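Local coordinates for protein type II secretion chaperone CpaB (Acinetobacter nosocomialis M2, PDB 6O38) that acts as a type II secretion chaperone, forming a complex with the metalloprotease CpaA and probably readying it for export, at residues Lys71-Pro74 with Lys75-Glu78; Phe88-Glu92 with Tyr93-Arg97. All blocks are in the same frame, centred on the assembly; numbering follows the deposited sequence.

Contact 1. Residues Lys71-Pro74 with Lys75-Glu78; sequences KYDP and KVIE
Asp73 O accepts a hydrogen bond from Val76 N, 3.3 Å away, and with it the chain leaving the strand that contains Lys71 bends into the short, weakly bonded helix 74-78, of which Lys75-Glu78 take part here. The donor stands above the plane of the Asp73 carbonyl, 54° out of it and not on a lone pair.

The side chain of Asp73 makes the second link. Asp73 occupies the N-cap position, and its OD1 takes the hydrogen of Lys75 N at 3.1 Å, on the anti side, 26° out of the carboxylate plane. With CG turned away from its own backbone N (chi1 -163°), the carboxylate is carried over the first turn of the helix. The pair illustrates N-capping: a side chain supplies the acceptor that an amide at the start of a helix cannot find in a preceding turn. The negative charge there would be expected to suit the helix dipole. The aliphatic part of Lys75 also runs past OD1, its CB 3.4 Å from that oxygen, but the ammonium stays too distant for an ion pair.

On the Tyr72 side, the phenol and the branched helix residue Ile77 meet obliquely. Methyl CG2 of Ile77 comes to the edge of the ring, near its plane, beside OH, while Pro74 N lies over one ring face, offset toward the rim. The same CG2 also reaches Pro74 O. Further along, the extended chain of Glu78 passes beside Pro74 O, with CG and the carboxylate along it.

The hydroxyl of Tyr72 is hydrogen-bonded to Gln132, whose amide also bonds weakly to Pro74 O, tying the turn to strand 127-133. Tyr72 packs besides on Thr139 and Met141 of strand 138-145, and Val76 touches Gln41 in a loop.

Contact 2. Residues Phe88-Glu92 with Tyr93-Arg97; sequences FQMLE and YGINR
Met90 and Ile95 run alongside each other with a common direction: the selenomethionine methyl CE of Met90 rests 3.6 Å from Ile95 CG2. The Met90 chain reaches it by a bend at the last torsion (chi3 -77°). On the other face of the hairpin Gln89 and Asn96 are likewise neighbours, Asn96 OD1 lying 3.5 Å from Gln89 CG, with the two amide planes 69° apart.

Behind these pairs is the backbone. Met90 N bonds to Ile95 O (2.8 Å) and Phe88 N to Arg97 O (3.0 Å); the return bonds, from Ile95 N and Arg97 N, are weak. At the bend two residues, Gly94 and Ile95, stand opposite Met90, a G1 beta bulge, with Gly94 at positive phi. Gly94 N bonds to Leu91 O and Tyr93 N to Met90 O, closing the turn. Tyr93 CB sits 3.4 Å from that same Met90 O, while the Tyr93 ring and the Glu92 carboxylate have planes only 22° apart, though the side chains pass at a slant.

Farther out, Arg97 forms a salt bridge with Glu146 and a cation-pi contact with Phe118, and Asn96 N bonds to Glu70 of the protease CpaA. Within the chaperone, strand 85-90 borders the sheet beside strand 95-106, while Met90 and Ile95 pack on Tyr150 of strand 148-155.

Overall arrangement
From the N terminus, the chain runs along strand 68-72 and turns at once into helix 74-78, where contact 1 joins the two. It then continues to strand 85-90, and contact 2 brings that strand round into strand 95-106. The contacts stand in series, with neither enclosing nor crossing the other. Their centres are about 18 Å apart and their nearest atoms about 8 Å, without touching. Both reach one antiparallel sheet, contact 1 through strand 68-72, next to strand 45-47, and contact 2 through its outermost strand within the chain, 85-90. Strand 138-145 receives side chains from both, and contact 2 alone reaches the protease CpaA.

Contact 1. Residues Lys71-Pro74 with Lys75-Glu78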
# COMPACT_ATOMS: atom_id res chain seq x y z
N LYS G 71 -18.43 2.09 -12.46
CA LYS G 71 -18.68 1.46 -13.75
C LYS G 71 -17.35 1.12 -14.40
O LYS G 71 -16.37 1.87 -14.27
CB LYS G 71 -19.51 2.37 -14.66
CG LYS G 71 -19.90 1.72 -15.98
CD LYS G 71 -21.01 2.49 -16.68
CE LYS G 71 -21.46 1.78 -17.94
NZ LYS G 71 -22.66 2.41 -18.55
N TYR G 72 -17.30 -0.01 -15.11
CA TYR G 72 -16.05 -0.54 -15.62
C TYR G 72 -16.26 -1.13 -17.01
O TYR G 72 -17.27 -1.79 -17.28
CB TYR G 72 -15.49 -1.60 -14.67
CG TYR G 72 -14.32 -2.38 -15.23
CD1 TYR G 72 -13.11 -1.76 -15.51
CD2 TYR G 72 -14.42 -3.75 -15.44
CE1 TYR G 72 -12.04 -2.48 -16.01
CE2 TYR G 72 -13.36 -4.48 -15.93
CZ TYR G 72 -12.17 -3.84 -16.21
OH TYR G 72 -11.11 -4.56 -16.70
N ASP G 73 -15.30 -0.88 -17.89
CA ASP G 73 -15.29 -1.43 -19.24
C ASP G 73 -14.10 -2.37 -19.38
O ASP G 73 -12.95 -1.90 -19.39
CB ASP G 73 -15.23 -0.32 -20.29
CG ASP G 73 -15.63 -0.80 -21.68
OD1 ASP G 73 -15.32 -1.95 -22.04
OD2 ASP G 73 -16.26 -0.01 -22.42
N PRO G 74 -14.32 -3.69 -19.48
CA PRO G 74 -13.18 -4.61 -19.56
C PRO G 74 -12.39 -4.52 -20.86
O PRO G 74 -11.27 -5.03 -20.91
CB PRO G 74 -13.84 -5.99 -19.42
CG PRO G 74 -15.23 -5.79 -19.93
CD PRO G 74 -15.61 -4.39 -19.52
N LYS G 75 -12.93 -3.87 -21.89
CA LYS G 75 -12.22 -3.75 -23.16
C LYS G 75 -11.11 -2.71 -23.12
O LYS G 75 -10.22 -2.75 -23.97
CB LYS G 75 -13.21 -3.42 -24.27
CG LYS G 75 -14.31 -4.45 -24.44
CD LYS G 75 -15.48 -3.91 -25.24
CE LYS G 75 -16.60 -4.94 -25.33
NZ LYS G 75 -17.82 -4.38 -25.97
N VAL G 76 -11.14 -1.79 -22.15
CA VAL G 76 -10.11 -0.77 -22.06
C VAL G 76 -8.77 -1.38 -21.65
O VAL G 76 -7.73 -1.06 -22.23
CB VAL G 76 -10.54 0.35 -21.10
CG1 VAL G 76 -9.38 1.28 -20.79
CG2 VAL G 76 -11.71 1.13 -21.69
N ILE G 77 -8.78 -2.26 -20.65
CA ILE G 77 -7.54 -2.86 -20.19
C ILE G 77 -7.02 -3.89 -21.20
O ILE G 77 -5.80 -4.05 -21.35
CB ILE G 77 -7.73 -3.49 -18.79
CG1 ILE G 77 -6.42 -4.09 -18.28
CG2 ILE G 77 -8.82 -4.55 -18.83
CD1 ILE G 77 -5.31 -3.08 -18.14
N GLU G 78 -7.92 -4.57 -21.90
CA GLU G 78 -7.50 -5.58 -22.87
C GLU G 78 -6.78 -4.98 -24.06
O GLU G 78 -6.03 -5.69 -24.75
CB GLU G 78 -8.71 -6.39 -23.34
CG GLU G 78 -9.35 -7.23 -22.25
CD GLU G 78 -10.70 -7.79 -22.66
OE1 GLU G 78 -11.09 -7.60 -23.83
OE2 GLU G 78 -11.36 -8.43 -21.82

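Contact 2. Residues Phe88-Glu92 with Tyr93-Arg97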
# COMPACT_ATOMS: atom_id res chain seq x y z
N PHE G 88 -5.98 5.91 -12.20
CA PHE G 88 -6.99 5.57 -11.20
C PHE G 88 -7.52 6.84 -10.55
O PHE G 88 -6.74 7.74 -10.20
CB PHE G 88 -6.42 4.64 -10.12
CG PHE G 88 -5.89 3.34 -10.64
CD1 PHE G 88 -6.72 2.25 -10.81
CD2 PHE G 88 -4.54 3.21 -10.96
CE1 PHE G 88 -6.23 1.05 -11.29
CE2 PHE G 88 -4.05 2.01 -11.44
CZ PHE G 88 -4.90 0.93 -11.61
N GLN G 89 -8.84 6.92 -10.39
CA GLN G 89 -9.48 8.07 -9.75
C GLN G 89 -10.41 7.56 -8.65
O GLN G 89 -11.44 6.94 -8.93
CB GLN G 89 -10.24 8.92 -10.76
CG GLN G 89 -9.35 9.85 -11.56
CD GLN G 89 -10.14 10.89 -12.33
OE1 GLN G 89 -11.35 10.77 -12.51
NE2 GLN G 89 -9.46 11.93 -12.79
N MSE G 90 -10.03 7.82 -7.40
CA MSE G 90 -10.82 7.45 -6.23
C MSE G 90 -10.87 8.63 -5.27
O MSE G 90 -10.56 8.49 -4.08
CB MSE G 90 -10.23 6.21 -5.56
CG MSE G 90 -10.49 4.93 -6.33
SE MSE G 90 -9.36 3.45 -5.80
CE MSE G 90 -7.73 4.01 -6.69
N LEU G 91 -11.25 9.80 -5.81
CA LEU G 91 -11.08 11.08 -5.13
C LEU G 91 -11.58 11.05 -3.69
O LEU G 91 -10.96 11.66 -2.80
CB LEU G 91 -11.78 12.19 -5.91
CG LEU G 91 -11.11 12.72 -7.18
CD1 LEU G 91 -11.17 11.73 -8.33
CD2 LEU G 91 -11.73 14.05 -7.59
N GLU G 92 -12.70 10.36 -3.43
CA GLU G 92 -13.20 10.29 -2.06
C GLU G 92 -12.19 9.64 -1.13
O GLU G 92 -12.11 10.01 0.05
CB GLU G 92 -14.52 9.53 -2.02
CG GLU G 92 -15.23 9.62 -0.67
CD GLU G 92 -16.13 8.44 -0.38
OE1 GLU G 92 -16.27 7.57 -1.27
OE2 GLU G 92 -16.68 8.37 0.73
N TYR G 93 -11.41 8.69 -1.63
CA TYR G 93 -10.35 8.06 -0.86
C TYR G 93 -9.01 8.78 -1.02
O TYR G 93 -8.00 8.30 -0.49
CB TYR G 93 -10.19 6.59 -1.28
CG TYR G 93 -11.42 5.75 -1.02
CD1 TYR G 93 -12.31 6.07 -0.00
CD2 TYR G 93 -11.69 4.63 -1.80
CE1 TYR G 93 -13.43 5.30 0.24
CE2 TYR G 93 -12.81 3.85 -1.57
CZ TYR G 93 -13.68 4.19 -0.55
OH TYR G 93 -14.79 3.42 -0.32
N GLY G 94 -8.99 9.90 -1.73
CA GLY G 94 -7.77 10.67 -1.88
C GLY G 94 -6.75 10.10 -2.84
O GLY G 94 -5.56 10.40 -2.71
N ILE G 95 -7.18 9.28 -3.80
CA ILE G 95 -6.28 8.64 -4.75
C ILE G 95 -6.57 9.21 -6.13
O ILE G 95 -7.67 9.05 -6.67
CB ILE G 95 -6.42 7.11 -4.74
CG1 ILE G 95 -6.25 6.58 -3.32
CG2 ILE G 95 -5.40 6.49 -5.67
CD1 ILE G 95 -4.89 6.85 -2.72
N ASN G 96 -5.57 9.87 -6.72
CA ASN G 96 -5.67 10.41 -8.08
C ASN G 96 -4.25 10.38 -8.66
O ASN G 96 -3.46 11.30 -8.45
CB ASN G 96 -6.25 11.81 -8.07
CG ASN G 96 -6.39 12.39 -9.47
OD1 ASN G 96 -6.62 11.66 -10.43
ND2 ASN G 96 -6.24 13.70 -9.58
N ARG G 97 -3.95 9.31 -9.39
CA ARG G 97 -2.59 9.09 -9.87
C ARG G 97 -2.63 8.20 -11.10
O ARG G 97 -3.64 7.56 -11.40
CB ARG G 97 -1.71 8.48 -8.78
CG ARG G 97 -2.15 7.09 -8.34
CD ARG G 97 -1.93 6.90 -6.85
NE ARG G 97 -0.57 7.26 -6.46
CZ ARG G 97 -0.18 7.46 -5.20
NH1 ARG G 97 -1.05 7.33 -4.21
NH2 ARG G 97 1.07 7.79 -4.93